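Local coordinates for protein catalase (Corynebacterium glutamicum, PDB 4B7H) that breaks down hydrogen peroxide to water and oxygen as a heme catalase that binds NADPH and is inhibited by nitric oxide, at residues R67-K72 with S108-E113; G115-W120 with E250-Q255; R121-F126 with V140-P145. All blocks are in the same frame, centred on the assembly; numbering follows the deposited sequence. Where two conformers were deposited one is given.

Contact 1: R67-K72 with S108-E113; sequences RIPHAK and STVAGE. With HEM (protoporphyrin IX containing Fe), chain E; NO (nitric oxide), chain F.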
# COMPACT_ATOMS: atom_id res chain seq x y z
N ARG A 67 -8.55 10.63 -6.72
CA ARG A 67 -7.95 11.92 -6.37
C ARG A 67 -8.76 12.64 -5.29
O ARG A 67 -10.00 12.62 -5.31
CB ARG A 67 -7.93 12.85 -7.58
CG ARG A 67 -7.03 12.41 -8.68
CD ARG A 67 -7.51 13.09 -9.97
NE ARG A 67 -6.59 12.89 -11.08
CZ ARG A 67 -6.47 11.75 -11.75
NH1 ARG A 67 -7.24 10.70 -11.44
NH2 ARG A 67 -5.58 11.66 -12.73
N ILE A 68 -8.05 13.32 -4.39
CA ILE A 68 -8.68 14.34 -3.55
C ILE A 68 -7.95 15.67 -3.75
O ILE A 68 -6.74 15.76 -3.51
CB ILE A 68 -8.72 13.94 -2.05
CG1 ILE A 68 -9.32 15.08 -1.23
CG2 ILE A 68 -7.34 13.52 -1.52
CD1 ILE A 68 -9.56 14.75 0.25
N PRO A 69 -8.65 16.70 -4.26
CA PRO A 69 -9.99 16.69 -4.86
C PRO A 69 -9.88 16.35 -6.35
O PRO A 69 -8.87 15.78 -6.77
CB PRO A 69 -10.47 18.14 -4.64
CG PRO A 69 -9.20 18.96 -4.40
CD PRO A 69 -8.02 18.02 -4.42
N HIS A 70 -10.92 16.68 -7.13
CA HIS A 70 -10.97 16.47 -8.58
C HIS A 70 -11.06 14.98 -8.96
O HIS A 70 -10.58 14.56 -10.01
CB HIS A 70 -9.79 17.13 -9.31
CG HIS A 70 -9.76 18.63 -9.24
ND1 HIS A 70 -10.18 19.43 -10.28
CD2 HIS A 70 -9.30 19.47 -8.28
CE1 HIS A 70 -10.01 20.70 -9.95
NE2 HIS A 70 -9.48 20.75 -8.74
N ALA A 71 -11.72 14.19 -8.11
CA ALA A 71 -11.90 12.76 -8.36
C ALA A 71 -12.60 12.43 -9.68
O ALA A 71 -12.22 11.45 -10.34
CB ALA A 71 -12.66 12.11 -7.22
N LYS A 72 -13.63 13.20 -10.02
CA LYS A 72 -14.46 12.92 -11.20
C LYS A 72 -13.97 13.69 -12.42
O LYS A 72 -14.13 14.90 -12.50
CB LYS A 72 -15.93 13.31 -10.94
CG LYS A 72 -16.85 12.99 -12.13
CD LYS A 72 -17.16 11.49 -12.18
CE LYS A 72 -17.85 11.03 -13.48
NZ LYS A 72 -19.11 11.78 -13.77
N SER A 108 -12.34 18.06 -15.09
CA SER A 108 -12.89 17.47 -13.87
C SER A 108 -13.81 18.43 -13.15
O SER A 108 -13.83 19.61 -13.45
CB SER A 108 -11.74 17.08 -12.93
OG SER A 108 -10.91 18.21 -12.67
N THR A 109 -14.55 17.91 -12.18
CA THR A 109 -15.15 18.75 -11.15
C THR A 109 -14.18 18.74 -9.96
O THR A 109 -13.06 18.25 -10.11
CB THR A 109 -16.53 18.24 -10.72
OG1 THR A 109 -16.42 16.87 -10.33
CG2 THR A 109 -17.54 18.37 -11.87
N VAL A 110 -14.59 19.26 -8.81
CA VAL A 110 -13.71 19.35 -7.64
C VAL A 110 -14.15 18.50 -6.45
O VAL A 110 -13.39 17.67 -5.95
CB VAL A 110 -13.55 20.81 -7.17
CG1 VAL A 110 -12.70 20.87 -5.89
CG2 VAL A 110 -12.93 21.65 -8.28
N ALA A 111 -15.37 18.73 -5.98
CA ALA A 111 -15.82 18.16 -4.70
C ALA A 111 -16.29 16.71 -4.75
O ALA A 111 -16.02 15.93 -3.83
CB ALA A 111 -16.92 19.03 -4.09
N GLY A 112 -17.01 16.36 -5.81
CA GLY A 112 -17.63 15.05 -5.87
C GLY A 112 -16.66 13.89 -6.06
O GLY A 112 -15.54 14.06 -6.54
N GLU A 113 -17.11 12.70 -5.67
CA GLU A 113 -16.32 11.49 -5.82
C GLU A 113 -16.46 10.91 -7.23
O GLU A 113 -17.17 11.45 -8.07
CB GLU A 113 -16.74 10.48 -4.75
CG GLU A 113 -16.57 11.02 -3.33
CD GLU A 113 -17.74 11.88 -2.85
OE1 GLU A 113 -18.76 11.98 -3.55
OE2 GLU A 113 -17.63 12.46 -1.75
CHA HEM E . -6.02 18.13 -8.12
CHB HEM E . -3.67 20.05 -4.34
CHC HEM E . -5.27 24.43 -5.66
CHD HEM E . -6.19 22.63 -10.03
C1A HEM E . -5.26 18.27 -6.98
C2A HEM E . -4.59 17.19 -6.28
C3A HEM E . -3.93 17.74 -5.25
C4A HEM E . -4.17 19.16 -5.26
CMA HEM E . -3.06 17.04 -4.20
CAA HEM E . -4.64 15.70 -6.69
CBA HEM E . -3.53 15.42 -7.69
CGA HEM E . -3.38 13.96 -8.00
O1A HEM E . -3.10 13.65 -9.19
O2A HEM E . -3.52 13.09 -7.10
C1B HEM E . -3.91 21.41 -4.34
C2B HEM E . -3.48 22.35 -3.33
C3B HEM E . -3.95 23.56 -3.69
C4B HEM E . -4.66 23.41 -4.94
CMB HEM E . -2.65 21.96 -2.09
CAB HEM E . -3.78 24.94 -3.02
CBB HEM E . -2.72 25.23 -2.26
C1C HEM E . -5.50 24.36 -7.02
C2C HEM E . -5.53 25.47 -7.97
C3C HEM E . -5.79 24.94 -9.18
C4C HEM E . -5.90 23.51 -9.03
CMC HEM E . -5.32 26.96 -7.61
CAC HEM E . -5.88 25.63 -10.57
CBC HEM E . -5.22 26.76 -10.86
C1D HEM E . -6.30 21.27 -9.88
C2D HEM E . -6.71 20.41 -10.94
C3D HEM E . -6.66 19.02 -10.37
C4D HEM E . -6.21 19.16 -9.02
CMD HEM E . -7.13 20.82 -12.36
CAD HEM E . -7.00 17.75 -11.14
CBD HEM E . -5.81 17.40 -12.04
CGD HEM E . -6.24 16.20 -12.83
O1D HEM E . -5.66 15.11 -12.66
O2D HEM E . -7.20 16.34 -13.63
NA HEM E . -4.98 19.46 -6.34
NB HEM E . -4.63 22.08 -5.31
NC HEM E . -5.72 23.18 -7.70
ND HEM E . -6.02 20.51 -8.75
FE HEM E . -5.39 21.31 -7.02
N NO F . -6.96 21.36 -6.37
O NO F . -7.84 21.87 -5.91
O HOH W 1 -13.09 14.99 -5.40
O HOH W 2 -14.47 15.59 -8.63

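Contact 2: G115-W120 with E250-Q255; sequences GSPDTW and ENADYQ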
# COMPACT_ATOMS: atom_id res chain seq x y z
N GLY A 115 -18.14 8.72 -8.84
CA GLY A 115 -19.36 8.35 -9.54
C GLY A 115 -20.33 9.50 -9.68
O GLY A 115 -21.44 9.32 -10.19
N SER A 116 -19.88 10.67 -9.24
CA SER A 116 -20.74 11.86 -9.05
C SER A 116 -20.93 12.60 -10.38
O SER A 116 -20.16 12.39 -11.32
CB SER A 116 -20.17 12.81 -7.99
OG SER A 116 -18.95 13.40 -8.40
N PRO A 117 -21.96 13.45 -10.47
CA PRO A 117 -22.26 14.08 -11.77
C PRO A 117 -21.28 15.15 -12.24
O PRO A 117 -20.82 15.99 -11.45
CB PRO A 117 -23.64 14.71 -11.54
CG PRO A 117 -24.21 13.98 -10.38
CD PRO A 117 -23.03 13.70 -9.50
N ASP A 118 -21.02 15.16 -13.54
CA ASP A 118 -20.19 16.19 -14.16
C ASP A 118 -20.80 17.58 -14.02
O ASP A 118 -20.08 18.58 -14.08
CB ASP A 118 -20.05 15.92 -15.66
CG ASP A 118 -19.22 14.68 -15.98
OD1 ASP A 118 -18.44 14.19 -15.14
OD2 ASP A 118 -19.33 14.21 -17.13
N THR A 119 -22.13 17.66 -13.87
CA THR A 119 -22.80 18.96 -13.92
C THR A 119 -23.35 19.47 -12.59
O THR A 119 -24.23 20.34 -12.55
CB THR A 119 -23.90 19.02 -15.02
OG1 THR A 119 -24.91 18.04 -14.75
CG2 THR A 119 -23.30 18.74 -16.39
N TRP A 120 -22.83 18.94 -11.48
CA TRP A 120 -22.99 19.64 -10.21
C TRP A 120 -22.33 21.01 -10.37
O TRP A 120 -21.32 21.13 -11.07
CB TRP A 120 -22.29 18.90 -9.07
CG TRP A 120 -23.08 17.79 -8.46
CD1 TRP A 120 -24.35 17.41 -8.78
CD2 TRP A 120 -22.65 16.93 -7.40
NE1 TRP A 120 -24.74 16.37 -7.98
CE2 TRP A 120 -23.71 16.04 -7.13
CE3 TRP A 120 -21.47 16.82 -6.66
CZ2 TRP A 120 -23.63 15.05 -6.15
CZ3 TRP A 120 -21.39 15.83 -5.68
CH2 TRP A 120 -22.46 14.96 -5.44
N GLU A 250 -30.00 12.94 -15.34
CA GLU A 250 -30.20 12.24 -16.61
C GLU A 250 -28.94 11.55 -17.12
O GLU A 250 -29.00 10.45 -17.68
CB GLU A 250 -30.69 13.23 -17.67
CG GLU A 250 -32.04 13.84 -17.38
CD GLU A 250 -32.47 14.82 -18.45
OE1 GLU A 250 -31.60 15.50 -19.04
OE2 GLU A 250 -33.69 14.92 -18.70
N ASN A 251 -27.81 12.23 -16.97
CA ASN A 251 -26.54 11.66 -17.38
C ASN A 251 -25.43 12.22 -16.51
O ASN A 251 -24.94 13.32 -16.75
CB ASN A 251 -26.25 11.95 -18.86
CG ASN A 251 -25.00 11.23 -19.36
OD1 ASN A 251 -24.30 10.56 -18.59
ND2 ASN A 251 -24.73 11.34 -20.67
N ALA A 252 -25.04 11.45 -15.50
CA ALA A 252 -23.99 11.88 -14.58
C ALA A 252 -22.66 12.06 -15.30
O ALA A 252 -21.76 12.73 -14.79
CB ALA A 252 -23.84 10.88 -13.45
N ASP A 253 -22.53 11.46 -16.49
CA ASP A 253 -21.31 11.53 -17.26
C ASP A 253 -21.48 12.37 -18.52
O ASP A 253 -20.82 12.15 -19.52
CB ASP A 253 -20.86 10.11 -17.62
CG ASP A 253 -20.66 9.24 -16.39
OD1 ASP A 253 -20.29 9.77 -15.32
OD2 ASP A 253 -20.88 8.01 -16.47
N TYR A 254 -22.36 13.37 -18.44
CA TYR A 254 -22.70 14.19 -19.60
C TYR A 254 -21.48 14.77 -20.30
O TYR A 254 -21.39 14.75 -21.53
CB TYR A 254 -23.63 15.32 -19.16
CG TYR A 254 -24.14 16.17 -20.29
CD1 TYR A 254 -25.25 15.77 -21.04
CD2 TYR A 254 -23.54 17.38 -20.60
CE1 TYR A 254 -25.73 16.55 -22.08
CE2 TYR A 254 -24.02 18.17 -21.65
CZ TYR A 254 -25.11 17.75 -22.37
OH TYR A 254 -25.59 18.53 -23.40
N GLN A 255 -20.53 15.29 -19.52
CA GLN A 255 -19.38 15.97 -20.11
C GLN A 255 -18.33 14.98 -20.58
O GLN A 255 -17.69 15.19 -21.62
CB GLN A 255 -18.80 16.99 -19.13
CG GLN A 255 -19.80 18.05 -18.71
CD GLN A 255 -19.17 19.12 -17.85
OE1 GLN A 255 -18.20 18.88 -17.14
NE2 GLN A 255 -19.72 20.32 -17.92
O HOH W 3 -21.45 8.33 -13.27
O HOH W 4 -23.93 15.44 -15.17

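Contact 3: R121-F126 with V140-P145; sequences RDVHGF and VGNNTP. With HEM (protoporphyrin IX containing Fe), chain E.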
# COMPACT_ATOMS: atom_id res chain seq x y z
N ARG A 121 -22.88 22.05 -9.74
CA ARG A 121 -22.20 23.35 -9.70
C ARG A 121 -20.84 23.17 -9.04
O ARG A 121 -20.75 22.64 -7.93
CB ARG A 121 -23.02 24.41 -8.95
CG ARG A 121 -22.29 25.77 -8.89
CD ARG A 121 -23.08 26.88 -8.18
NE ARG A 121 -24.38 27.03 -8.83
CZ ARG A 121 -24.60 27.69 -9.97
NH1 ARG A 121 -23.61 28.34 -10.58
NH2 ARG A 121 -25.82 27.73 -10.48
N ASP A 122 -19.79 23.61 -9.72
CA ASP A 122 -18.44 23.43 -9.21
C ASP A 122 -17.48 24.14 -10.14
O ASP A 122 -17.81 24.43 -11.29
CB ASP A 122 -18.07 21.94 -9.19
CG ASP A 122 -17.19 21.57 -8.01
OD1 ASP A 122 -16.68 22.49 -7.31
OD2 ASP A 122 -17.00 20.35 -7.78
N VAL A 123 -16.29 24.41 -9.63
CA VAL A 123 -15.15 24.73 -10.48
C VAL A 123 -14.89 23.50 -11.36
O VAL A 123 -15.13 22.36 -10.92
CB VAL A 123 -13.90 25.04 -9.62
CG1 VAL A 123 -12.64 25.14 -10.46
CG2 VAL A 123 -14.11 26.32 -8.80
N HIS A 124 -14.41 23.71 -12.58
CA HIS A 124 -13.92 22.60 -13.38
C HIS A 124 -12.43 22.68 -13.62
O HIS A 124 -11.89 23.71 -14.03
CB HIS A 124 -14.66 22.48 -14.71
CG HIS A 124 -16.09 22.10 -14.53
ND1 HIS A 124 -16.53 20.80 -14.66
CD2 HIS A 124 -17.17 22.83 -14.18
CE1 HIS A 124 -17.83 20.76 -14.42
NE2 HIS A 124 -18.24 21.98 -14.13
N GLY A 125 -11.76 21.56 -13.37
CA GLY A 125 -10.34 21.45 -13.64
C GLY A 125 -10.06 21.45 -15.13
O GLY A 125 -10.86 20.97 -15.93
N PHE A 126 -8.90 21.99 -15.49
CA PHE A 126 -8.50 22.17 -16.88
C PHE A 126 -6.98 21.94 -16.87
O PHE A 126 -6.19 22.89 -16.82
CB PHE A 126 -8.85 23.60 -17.31
CG PHE A 126 -8.89 23.82 -18.80
CD1 PHE A 126 -7.74 23.73 -19.56
CD2 PHE A 126 -10.08 24.16 -19.43
CE1 PHE A 126 -7.77 23.96 -20.94
CE2 PHE A 126 -10.12 24.40 -20.82
CZ PHE A 126 -8.96 24.30 -21.56
N VAL A 140 -1.54 22.87 -14.80
CA VAL A 140 -2.67 22.28 -14.12
C VAL A 140 -3.58 23.43 -13.72
O VAL A 140 -3.43 24.02 -12.63
CB VAL A 140 -2.21 21.42 -12.92
CG1 VAL A 140 -3.39 20.73 -12.26
CG2 VAL A 140 -1.19 20.38 -13.40
N GLY A 141 -4.49 23.79 -14.62
CA GLY A 141 -5.32 24.96 -14.43
C GLY A 141 -6.76 24.64 -14.09
O GLY A 141 -7.10 23.48 -13.82
N ASN A 142 -7.59 25.67 -14.09
CA ASN A 142 -9.03 25.55 -13.85
C ASN A 142 -9.76 26.40 -14.88
O ASN A 142 -9.12 27.16 -15.61
CB ASN A 142 -9.40 26.05 -12.44
CG ASN A 142 -9.24 24.98 -11.36
OD1 ASN A 142 -9.43 23.78 -11.61
ND2 ASN A 142 -8.94 25.42 -10.15
N ASN A 143 -11.09 26.31 -14.91
CA ASN A 143 -11.90 27.14 -15.79
C ASN A 143 -12.22 28.53 -15.20
O ASN A 143 -13.20 29.18 -15.62
CB ASN A 143 -13.19 26.41 -16.18
CG ASN A 143 -14.15 26.28 -15.02
OD1 ASN A 143 -13.77 26.48 -13.87
ND2 ASN A 143 -15.39 25.95 -15.32
N THR A 144 -11.40 28.97 -14.24
CA THR A 144 -11.50 30.29 -13.61
C THR A 144 -10.11 30.91 -13.52
O THR A 144 -9.11 30.21 -13.29
CB THR A 144 -12.07 30.20 -12.18
OG1 THR A 144 -11.82 31.44 -11.50
CG2 THR A 144 -11.41 29.05 -11.40
N PRO A 145 -10.02 32.25 -13.69
CA PRO A 145 -8.74 32.95 -13.62
C PRO A 145 -8.27 33.17 -12.18
O PRO A 145 -7.16 33.68 -11.97
CB PRO A 145 -9.07 34.31 -14.27
CG PRO A 145 -10.50 34.53 -13.87
CD PRO A 145 -11.12 33.16 -14.05
CHA HEM E . -6.02 18.13 -8.12
CHB HEM E . -3.67 20.05 -4.34
CHC HEM E . -5.27 24.43 -5.66
CHD HEM E . -6.19 22.63 -10.03
C1A HEM E . -5.26 18.27 -6.98
C2A HEM E . -4.59 17.19 -6.28
C3A HEM E . -3.93 17.74 -5.25
C4A HEM E . -4.17 19.16 -5.26
CMA HEM E . -3.06 17.04 -4.20
CAA HEM E . -4.64 15.70 -6.69
CBA HEM E . -3.53 15.42 -7.69
CGA HEM E . -3.38 13.96 -8.00
O1A HEM E . -3.10 13.65 -9.19
O2A HEM E . -3.52 13.09 -7.10
C1B HEM E . -3.91 21.41 -4.34
C2B HEM E . -3.48 22.35 -3.33
C3B HEM E . -3.95 23.56 -3.69
C4B HEM E . -4.66 23.41 -4.94
CMB HEM E . -2.65 21.96 -2.09
CAB HEM E . -3.78 24.94 -3.02
CBB HEM E . -2.72 25.23 -2.26
C1C HEM E . -5.50 24.36 -7.02
C2C HEM E . -5.53 25.47 -7.97
C3C HEM E . -5.79 24.94 -9.18
C4C HEM E . -5.90 23.51 -9.03
CMC HEM E . -5.32 26.96 -7.61
CAC HEM E . -5.88 25.63 -10.57
CBC HEM E . -5.22 26.76 -10.86
C1D HEM E . -6.30 21.27 -9.88
C2D HEM E . -6.71 20.41 -10.94
C3D HEM E . -6.66 19.02 -10.37
C4D HEM E . -6.21 19.16 -9.02
CMD HEM E . -7.13 20.82 -12.36
CAD HEM E . -7.00 17.75 -11.14
CBD HEM E . -5.81 17.40 -12.04
CGD HEM E . -6.24 16.20 -12.83
O1D HEM E . -5.66 15.11 -12.66
O2D HEM E . -7.20 16.34 -13.63
NA HEM E . -4.98 19.46 -6.34
NB HEM E . -4.63 22.08 -5.31
NC HEM E . -5.72 23.18 -7.70
ND HEM E . -6.02 20.51 -8.75
FE HEM E . -5.39 21.31 -7.02
O HOH W 5 -17.13 26.33 -13.05

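Contact 1: R67-K72 with S108-E113
His70 turns its CG anti to its own carbonyl carbon (chi1 -65°), and Ser108 places OG between its backbone N and carbonyl carbon (chi1 55°). These rotations bring the imidazole and the hydroxyl together in one plane. The site is the distal side of the heme pocket, where nitric oxide sits on the iron, and His70 holds the place of the distal histidine of heme catalases. His70 ND1 donates to Ser108 OG at 2.8 Å, and the bond is nearly straight (165°). This fixes the rotation of the ring. One face of the imidazole lies flat over the porphyrin, with His70 CD2 3.2 Å from HEM C4D. The opposite face takes a CH-pi contact from Val110 CG2, 3.8 Å from the centroid of the His70 ring. The ring is thus sandwiched, and the nitric oxide oxygen lies at its edge. The backbone is gripped as well: His70 N donates to Val110 O at 2.9 Å, on a lone pair in the carbonyl plane. Pro69, preceded by a cis peptide bond, packs CB against Val110 CG1, and its CG reaches the nitric oxide. Phe155 and Ile159 of helix 155-162 close over Pro69. Further along, Thr109 N bonds to Lys72 O at 3.1 Å. Two waters fill in between the loops. One of them accepts from Lys72 N and donates to Gly112 O. The ammonium of Lys72 leaves the contact for Ser116 O, Asp118 and Asp253. Beside the heme, Arg67 NE donates to the propionate oxygen HEM O1D at 2.9 Å.

Contact 2: G115-W120 with E250-Q255
Asp118 and Ala252 are joined by a backbone bond: Asp118 N donates to Ala252 O at 2.8 Å. Ala252 O also receives a CA-H contact from Pro117 CA at 3.3 Å. The carboxylate of Asp118 turns to the start of helix 254-264. Its CG is anti to the carbonyl carbon (chi1 -69°), and this rotation lets Asp118 OD2 accept from Gln255 N at 2.9 Å. That bond is weak, but OD2 also accepts from Arg256 N. An acid from a distant loop therefore meets amides of the first helical turn, while Asp253, at the N-cap position, makes no capping bond with its own side chain. The methylenes of Gln255 lie alongside Asp118, with Gln255 CG 3.7 Å from Asp118 CB. Asp118 O is buried here with no hydrogen-bond partner.

Further out, two type I turns shape the meeting surfaces, Pro117 to Trp120 and Asn251 to Tyr254. In the second, Asn251 OD1 accepts from Asp253 N at 2.9 Å and forms an Asx turn. A water bridges Thr119 OG1 and Asn251 O, and another bridges Gly115 O and Asp253 OD1. Thr119 OG1 also hydrogen-bonds to Ala244 O of helix 241-250. Arg164 of the second subunit pairs with Asp253 OD2, so the contact lies at a subunit interface.

Asp118 OD1 and Asp253 OD1 are 4.8 Å apart. Lys72 forms salt bridges with both, which probably offsets their repulsion. The helix start and the lysine should both favour the charged form of Asp118.

Contact 3: R121-F126 with V140-P145
The beta hairpin of strands 125-132 and 135-142 is joined here at its open end, where Phe126 faces Gly141. They form an antiparallel hydrogen-bonded pair. Phe126 N donates to Gly141 O at 2.9 Å, and Gly141 N returns a bond of the same length to Phe126 O. Gly125 and Asn142 follow as a non-hydrogen-bonded pair. Just past the strand, Asn143 N donates to His124 O at 2.9 Å.

Asn143 then adds a side-chain bond. Its CG sits between its backbone N and carbonyl carbon (chi1 70°), which turns the amide toward the His124 backbone, with ND2 at the edge of the ring. Asn143 OD1 accepts from His124 N at 3.1 Å, with the donor well above the plane of the amide. Asn143 ND2 rests 3.6 Å from His124 CB, and the amide and imidazole planes stand 73° apart. The same ND2 donates to a water that also binds Asp122 O.

The hairpin belongs to the antiparallel beta-barrel of the catalase fold, and here it forms part of the heme pocket wall. Gly125 has no side chain on the heme side, and Gly125 CA approaches the methyl HEM CMD to 3.5 Å. Gly141 O is closer, 3.0 Å from HEM CMD. Val140 CG1 lies against pyrrole atom HEM C2D at 3.6 Å. Val123, in the loop just before the strand, touches the Asn142 side chain with CG1, the two side chains crossing at about a right angle. The Phe126 ring leads away from the pair and meets Phe107 and Trp271 edge-to-face. Past the strand, Pro145 touches NADPH.

Overall arrangement
The contacts run outward from the heme to a subunit interface. Contacts 1 and 3 both touch the porphyrin, and their centres are about 11 Å apart. Ser108 O is 2.8 Å from Gly125 N, and Val110 N is 2.8 Å from Asp122 OD2, so 108-113 is tied to 121-126, the run that leads into the hairpin. Contact 2 lies farther out, its centre about 12 Å from that of contact 1 and about 16 Å from that of contact 3. Lys72 links it to contact 1, with Lys72 NZ 2.7 Å from Ser116 O. Contacts 2 and 3 meet where Gln255 OE1 packs 3.3 Å from His124 CE1. Contacts 1 and 2 also reach the second subunit.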